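Local coordinates for clavulanic acid biosynthesis oligopeptide binding protein 2 (Streptomyces clavuligerus, PDB 2WOL) that probably binds peptides as an extracellular solute-binding protein, and belongs to the biosynthetic pathway of the beta-lactamase inhibitor clavulanic acid, at residues 54-62 with 543-554. Residues are numbered along the deposited sequence; the frame is centred on the assembly and turned at random.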
ATOM      1  N   VAL A  54       2.115  -4.620   3.793  1.00  9.20           N
ATOM      2  CA  VAL A  54       2.523  -4.697   2.388  1.00  9.08           C
ATOM      3  C   VAL A  54       3.497  -5.854   2.161  1.00  8.56           C
ATOM      4  O   VAL A  54       3.362  -6.596   1.187  1.00  8.42           O
ATOM      5  CB  VAL A  54       3.124  -3.364   1.868  1.00  9.59           C
ATOM      6  CG1 VAL A  54       3.552  -3.500   0.411  1.00  9.99           C
ATOM      7  CG2 VAL A  54       2.118  -2.232   2.012  1.00 10.76           C
ATOM      8  N   TRP A  55       4.448  -6.024   3.079  1.00  7.95           N
ATOM      9  CA  TRP A  55       5.456  -7.070   2.935  1.00  7.68           C
ATOM     10  C   TRP A  55       4.902  -8.481   3.142  1.00  7.69           C
ATOM     11  O   TRP A  55       5.477  -9.454   2.654  1.00  8.01           O
ATOM     12  CB  TRP A  55       6.684  -6.798   3.811  1.00  7.64           C
ATOM     13  CG  TRP A  55       6.466  -6.833   5.299  1.00  7.04           C
ATOM     14  CD1 TRP A  55       6.150  -5.778   6.110  1.00  7.73           C
ATOM     15  CD2 TRP A  55       6.612  -7.972   6.160  1.00  7.33           C
ATOM     16  NE1 TRP A  55       6.066  -6.194   7.419  1.00  8.30           N
ATOM     17  CE2 TRP A  55       6.352  -7.534   7.480  1.00  7.08           C
ATOM     18  CE3 TRP A  55       6.935  -9.320   5.944  1.00  7.62           C
ATOM     19  CZ2 TRP A  55       6.404  -8.399   8.580  1.00  8.02           C
ATOM     20  CZ3 TRP A  55       6.986 -10.182   7.044  1.00  7.56           C
ATOM     21  CH2 TRP A  55       6.722  -9.715   8.341  1.00  7.73           C
ATOM     22  N   VAL A  56       3.792  -8.591   3.866  1.00  7.51           N
ATOM     23  CA  VAL A  56       3.123  -9.883   3.997  1.00  7.64           C
ATOM     24  C   VAL A  56       2.279 -10.161   2.744  1.00  7.55           C
ATOM     25  O   VAL A  56       2.195 -11.307   2.300  1.00  7.67           O
ATOM     26  CB  VAL A  56       2.296  -9.997   5.296  1.00  7.32           C
ATOM     27  CG1 VAL A  56       1.624 -11.368   5.387  1.00  7.89           C
ATOM     28  CG2 VAL A  56       3.191  -9.778   6.514  1.00  7.94           C
ATOM     29  N   TRP A  57       1.683  -9.123   2.152  1.00  7.41           N
ATOM     30  CA  TRP A  57       1.041  -9.286   0.841  1.00  7.93           C
ATOM     31  C   TRP A  57       2.067  -9.801  -0.168  1.00  8.03           C
ATOM     32  O   TRP A  57       1.777 -10.675  -0.983  1.00  8.33           O
ATOM     33  CB  TRP A  57       0.436  -7.977   0.335  1.00  8.43           C
ATOM     34  CG  TRP A  57      -0.638  -7.407   1.210  1.00  9.19           C
ATOM     35  CD1 TRP A  57      -1.362  -8.067   2.164  1.00  9.71           C
ATOM     36  CD2 TRP A  57      -1.117  -6.051   1.210  1.00  9.93           C
ATOM     37  NE1 TRP A  57      -2.261  -7.211   2.754  1.00  9.05           N
ATOM     38  CE2 TRP A  57      -2.132  -5.968   2.190  1.00  9.79           C
ATOM     39  CE3 TRP A  57      -0.783  -4.898   0.478  1.00 10.88           C
ATOM     40  CZ2 TRP A  57      -2.820  -4.777   2.461  1.00 10.46           C
ATOM     41  CZ3 TRP A  57      -1.476  -3.708   0.744  1.00 10.39           C
ATOM     42  CH2 TRP A  57      -2.479  -3.662   1.733  1.00 10.55           C
ATOM     43  N   LEU A  58       3.275  -9.249  -0.090  1.00  8.33           N
ATOM     44  CA  LEU A  58       4.383  -9.660  -0.939  1.00  8.44           C
ATOM     45  C   LEU A  58       4.759 -11.125  -0.687  1.00  8.42           C
ATOM     46  O   LEU A  58       4.949 -11.897  -1.629  1.00  8.60           O
ATOM     47  CB  LEU A  58       5.572  -8.734  -0.669  1.00  8.62           C
ATOM     48  CG  LEU A  58       6.830  -8.827  -1.524  1.00  9.58           C
ATOM     49  CD1 LEU A  58       6.558  -8.286  -2.927  1.00 10.44           C
ATOM     50  CD2 LEU A  58       7.928  -8.041  -0.834  1.00 10.83           C
ATOM     51  N   LEU A  59       4.851 -11.501   0.588  1.00  8.29           N
ATOM     52  CA  LEU A  59       5.132 -12.882   0.977  1.00  8.58           C
ATOM     53  C   LEU A  59       4.022 -13.841   0.535  1.00  8.29           C
ATOM     54  O   LEU A  59       4.285 -15.002   0.212  1.00  8.57           O
ATOM     55  CB  LEU A  59       5.331 -12.968   2.490  1.00  8.91           C
ATOM     56  CG  LEU A  59       5.693 -14.319   3.103  1.00 10.68           C
ATOM     57  CD1 LEU A  59       7.088 -14.762   2.683  1.00 11.91           C
ATOM     58  CD2 LEU A  59       5.584 -14.224   4.608  1.00 12.16           C
ATOM     59  N   GLN A  60       2.783 -13.355   0.533  1.00  7.73           N
ATOM     60  CA  GLN A  60       1.646 -14.167   0.106  1.00  7.42           C
ATOM     61  C   GLN A  60       1.732 -14.623  -1.351  1.00  7.23           C
ATOM     62  O   GLN A  60       1.092 -15.602  -1.737  1.00  7.11           O
ATOM     63  CB  GLN A  60       0.323 -13.443   0.384  1.00  7.13           C
ATOM     64  CG  GLN A  60      -0.147 -13.599   1.832  1.00  7.36           C
ATOM     65  CD  GLN A  60      -0.588 -15.014   2.174  1.00  8.19           C
ATOM     66  OE1 GLN A  60      -0.788 -15.853   1.292  1.00  9.39           O
ATOM     67  NE2 GLN A  60      -0.749 -15.279   3.462  1.00  8.11           N
ATOM     68  N   ARG A  61       2.535 -13.930  -2.156  1.00  7.04           N
ATOM     69  CA  ARG A  61       2.747 -14.354  -3.541  1.00  7.16           C
ATOM     70  C   ARG A  61       3.448 -15.722  -3.614  1.00  7.41           C
ATOM     71  O   ARG A  61       3.351 -16.416  -4.620  1.00  8.17           O
ATOM     72  CB  ARG A  61       3.504 -13.283  -4.336  1.00  7.30           C
ATOM     73  CG  ARG A  61       2.621 -12.106  -4.728  1.00  7.22           C
ATOM     74  CD  ARG A  61       3.414 -10.883  -5.179  1.00  5.86           C
ATOM     75  NE  ARG A  61       4.175 -11.067  -6.422  1.00  7.42           N
ATOM     76  CZ  ARG A  61       3.653 -11.072  -7.649  1.00  7.92           C
ATOM     77  NH1 ARG A  61       2.341 -10.965  -7.841  1.00  7.85           N
ATOM     78  NH2 ARG A  61       4.454 -11.210  -8.698  1.00  8.71           N
ATOM     79  N   LEU A  62       4.137 -16.105  -2.541  1.00  7.41           N
ATOM     80  CA  LEU A  62       4.756 -17.437  -2.453  1.00  7.80           C
ATOM     81  C   LEU A  62       3.801 -18.505  -1.929  1.00  8.14           C
ATOM     82  O   LEU A  62       3.950 -19.690  -2.245  1.00  8.26           O
ATOM     83  CB  LEU A  62       5.981 -17.406  -1.535  1.00  7.78           C
ATOM     84  CG  LEU A  62       7.243 -16.682  -2.009  1.00  8.04           C
ATOM     85  CD1 LEU A  62       7.174 -15.188  -1.707  1.00  8.52           C
ATOM     86  CD2 LEU A  62       8.463 -17.290  -1.342  1.00  8.57           C
ATOM     87  N   TYR A 543      14.267  -7.546  -8.559  1.00  7.03           N
ATOM     88  CA  TYR A 543      13.713  -6.326  -9.144  1.00  7.32           C
ATOM     89  C   TYR A 543      12.683  -5.732  -8.198  1.00  7.29           C
ATOM     90  O   TYR A 543      12.003  -6.462  -7.470  1.00  7.32           O
ATOM     91  CB  TYR A 543      13.090  -6.587 -10.528  1.00  7.58           C
ATOM     92  CG  TYR A 543      11.765  -7.323 -10.503  1.00  7.32           C
ATOM     93  CD1 TYR A 543      10.558  -6.625 -10.569  1.00  7.11           C
ATOM     94  CD2 TYR A 543      11.720  -8.714 -10.414  1.00  7.15           C
ATOM     95  CE1 TYR A 543       9.333  -7.292 -10.545  1.00  6.86           C
ATOM     96  CE2 TYR A 543      10.499  -9.395 -10.385  1.00  7.31           C
ATOM     97  CZ  TYR A 543       9.313  -8.674 -10.454  1.00  7.23           C
ATOM     98  OH  TYR A 543       8.101  -9.333 -10.427  1.00  8.69           O
ATOM     99  N   VAL A 544      12.584  -4.406  -8.208  1.00  7.50           N
ATOM    100  CA  VAL A 544      11.553  -3.715  -7.451  1.00  7.73           C
ATOM    101  C   VAL A 544      10.234  -3.891  -8.192  1.00  7.78           C
ATOM    102  O   VAL A 544      10.107  -3.491  -9.353  1.00  8.13           O
ATOM    103  CB  VAL A 544      11.879  -2.213  -7.282  1.00  7.72           C
ATOM    104  CG1 VAL A 544      10.796  -1.518  -6.471  1.00  8.48           C
ATOM    105  CG2 VAL A 544      13.233  -2.032  -6.605  1.00  8.14           C
ATOM    106  N   HIS A 545       9.260  -4.511  -7.533  1.00  7.67           N
ATOM    107  CA  HIS A 545       7.962  -4.663  -8.165  1.00  8.14           C
ATOM    108  C   HIS A 545       7.219  -3.330  -8.129  1.00  8.68           C
ATOM    109  O   HIS A 545       7.026  -2.763  -7.052  1.00  8.94           O
ATOM    110  CB  HIS A 545       7.113  -5.755  -7.524  1.00  8.10           C
ATOM    111  CG  HIS A 545       5.993  -6.195  -8.408  1.00  7.36           C
ATOM    112  ND1 HIS A 545       4.931  -5.373  -8.718  1.00  7.76           N
ATOM    113  CD2 HIS A 545       5.809  -7.335  -9.114  1.00  7.61           C
ATOM    114  CE1 HIS A 545       4.126  -6.001  -9.558  1.00  8.06           C
ATOM    115  NE2 HIS A 545       4.636  -7.192  -9.813  1.00  7.57           N
ATOM    116  N   PRO A 546       6.802  -2.826  -9.307  1.00  9.69           N
ATOM    117  CA  PRO A 546       6.179  -1.499  -9.349  1.00 10.05           C
ATOM    118  C   PRO A 546       4.865  -1.379  -8.569  1.00 10.44           C
ATOM    119  O   PRO A 546       4.487  -0.275  -8.180  1.00 11.35           O
ATOM    120  CB  PRO A 546       5.941  -1.262 -10.847  1.00 10.43           C
ATOM    121  CG  PRO A 546       5.938  -2.608 -11.458  1.00 10.58           C
ATOM    122  CD  PRO A 546       6.890  -3.437 -10.646  1.00  9.72           C
ATOM    123  N   ALA A 547       4.178  -2.495  -8.342  1.00 10.45           N
ATOM    124  CA  ALA A 547       2.937  -2.474  -7.566  1.00 10.61           C
ATOM    125  C   ALA A 547       3.170  -2.439  -6.052  1.00 10.80           C
ATOM    126  O   ALA A 547       2.234  -2.190  -5.287  1.00 11.20           O
ATOM    127  CB  ALA A 547       2.044  -3.655  -7.946  1.00 10.67           C
ATOM    128  N   PHE A 548       4.411  -2.681  -5.624  1.00 10.57           N
ATOM    129  CA  PHE A 548       4.734  -2.820  -4.200  1.00 10.27           C
ATOM    130  C   PHE A 548       5.762  -1.806  -3.692  1.00 10.27           C
ATOM    131  O   PHE A 548       5.746  -1.447  -2.510  1.00 10.73           O
ATOM    132  CB  PHE A 548       5.260  -4.229  -3.905  1.00 10.39           C
ATOM    133  CG  PHE A 548       4.216  -5.309  -3.981  1.00 10.30           C
ATOM    134  CD1 PHE A 548       3.897  -5.906  -5.198  1.00 10.82           C
ATOM    135  CD2 PHE A 548       3.579  -5.757  -2.831  1.00 10.45           C
ATOM    136  CE1 PHE A 548       2.941  -6.915  -5.274  1.00 11.06           C
ATOM    137  CE2 PHE A 548       2.621  -6.769  -2.892  1.00 11.65           C
ATOM    138  CZ  PHE A 548       2.304  -7.347  -4.114  1.00 11.59           C
ATOM    139  N   GLY A 549       6.672  -1.375  -4.566  1.00  9.75           N
ATOM    140  CA  GLY A 549       7.811  -0.546  -4.148  1.00  9.54           C
ATOM    141  C   GLY A 549       8.836  -1.360  -3.374  1.00  9.29           C
ATOM    142  O   GLY A 549       9.746  -0.807  -2.752  1.00  9.34           O
ATOM    143  N   LEU A 550       8.669  -2.681  -3.424  1.00  8.63           N
ATOM    144  CA  LEU A 550       9.515  -3.656  -2.739  1.00  8.20           C
ATOM    145  C   LEU A 550       9.954  -4.697  -3.756  1.00  7.66           C
ATOM    146  O   LEU A 550       9.267  -4.921  -4.744  1.00  7.35           O
ATOM    147  CB  LEU A 550       8.720  -4.369  -1.637  1.00  8.41           C
ATOM    148  CG  LEU A 550       8.121  -3.562  -0.484  1.00  9.61           C
ATOM    149  CD1 LEU A 550       7.212  -4.421   0.373  1.00 10.19           C
ATOM    150  CD2 LEU A 550       9.203  -2.941   0.364  1.00 11.26           C
ATOM    151  N   TYR A 551      11.087  -5.347  -3.506  1.00  7.13           N
ATOM    152  CA  TYR A 551      11.527  -6.455  -4.350  1.00  7.11           C
ATOM    153  C   TYR A 551      10.472  -7.553  -4.417  1.00  6.91           C
ATOM    154  O   TYR A 551       9.840  -7.874  -3.409  1.00  7.05           O
ATOM    155  CB  TYR A 551      12.803  -7.074  -3.793  1.00  7.19           C
ATOM    156  CG  TYR A 551      14.059  -6.226  -3.856  1.00  6.89           C
ATOM    157  CD1 TYR A 551      14.998  -6.281  -2.825  1.00  7.19           C
ATOM    158  CD2 TYR A 551      14.317  -5.393  -4.940  1.00  7.04           C
ATOM    159  CE1 TYR A 551      16.167  -5.532  -2.874  1.00  6.86           C
ATOM    160  CE2 TYR A 551      15.474  -4.628  -4.995  1.00  7.42           C
ATOM    161  CZ  TYR A 551      16.396  -4.706  -3.961  1.00  7.01           C
ATOM    162  OH  TYR A 551      17.562  -3.970  -3.991  1.00  7.53           O
ATOM    163  N   ASP A 552      10.296  -8.147  -5.595  1.00  6.78           N
ATOM    164  CA  ASP A 552       9.377  -9.274  -5.721  1.00  6.86           C
ATOM    165  C   ASP A 552      10.068 -10.548  -5.246  1.00  6.83           C
ATOM    166  O   ASP A 552      10.696 -11.267  -6.024  1.00  6.92           O
ATOM    167  CB  ASP A 552       8.870  -9.425  -7.152  1.00  7.11           C
ATOM    168  CG  ASP A 552       7.662 -10.341  -7.252  1.00  7.48           C
ATOM    169  OD1 ASP A 552       7.022 -10.611  -6.210  1.00  6.96           O
ATOM    170  OD2 ASP A 552       7.343 -10.778  -8.378  1.00  8.99           O
ATOM    171  N   ILE A 553       9.953 -10.801  -3.948  1.00  6.96           N
ATOM    172  CA  ILE A 553      10.581 -11.941  -3.293  1.00  7.00           C
ATOM    173  C   ILE A 553      10.348 -13.257  -4.035  1.00  7.01           C
ATOM    174  O   ILE A 553      11.273 -14.043  -4.202  1.00  6.96           O
ATOM    175  CB  ILE A 553      10.073 -12.080  -1.835  1.00  7.50           C
ATOM    176  CG1 ILE A 553      10.309 -10.781  -1.046  1.00  8.30           C
ATOM    177  CG2 ILE A 553      10.681 -13.307  -1.145  1.00  7.95           C
ATOM    178  CD1 ILE A 553      11.762 -10.350  -0.899  1.00  8.85           C
ATOM    179  N   GLN A 554       9.113 -13.485  -4.480  1.00  7.15           N
ATOM    180  CA  GLN A 554       8.745 -14.762  -5.094  1.00  7.46           C
ATOM    181  C   GLN A 554       9.540 -15.078  -6.367  1.00  7.74           C
ATOM    182  O   GLN A 554       9.673 -16.239  -6.740  1.00  8.05           O
ATOM    183  CB  GLN A 554       7.234 -14.833  -5.352  1.00  7.69           C
ATOM    184  CG  GLN A 554       6.713 -13.936  -6.466  1.00  7.35           C
ATOM    185  CD  GLN A 554       6.850 -14.564  -7.838  1.00  8.57           C
ATOM    186  OE1 GLN A 554       6.892 -15.791  -7.968  1.00  8.73           O
ATOM    187  NE2 GLN A 554       6.908 -13.731  -8.874  1.00  8.13           N
TER
HETATM  188  O   HOH W   1       6.899 -11.834  -3.635  1.00  8.29           O
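A buried salt bridge with both partners doubly engaged joins Arg61 of helix 54-63 to Asp552, just beyond the small antiparallel hairpin of strands 544-545 and 550-551. Arg61 presents its guanidinium side-on, a flat two-nitrogen edge that matches a carboxylate: NE donates to Asp552 OD1 (2.9 Å) and NH2 to OD2, each on the syn side, although the two planes are turned 42° apart. A bend at chi3 (66°) brings the guanidinium round to the acid and leaves CD beside the Phe548 ring, 3.9 Å from its CZ. Asp552 OD2 also accepts Gln554 NE2 at 3.0 Å, from the opposite face of the carboxylate to Arg61 NH2, and a weak bond from Tyr543 OH. Arg61 NH1 reaches outside to the carbonyl of Tyr70, so the guanidinium is held from two directions. A water donates to Leu58 O and Asp552 OD1 and accepts from Gln554 N, tying the helix backbone to the acid.

Toward the start of the helix the contact is apolar. Leu58, its CG anti to the backbone N (chi1 -173°), has two methyls to meet two partners: CD1 lies over a face of Phe548 in a CH-pi contact, 4.0 Å from the centroid, while CD2 packs on Ile553 CG1 at 3.6 Å; both also touch Tyr551 O. Val54 CG1 meets the edge of the same ring and Leu550 CD1. In this family 5 solute-binding fold, the contact joins the helix following strand 34-39 to the C-terminal part of the chain. Ringed by donors, Asp552 is probably kept ionised despite its burial.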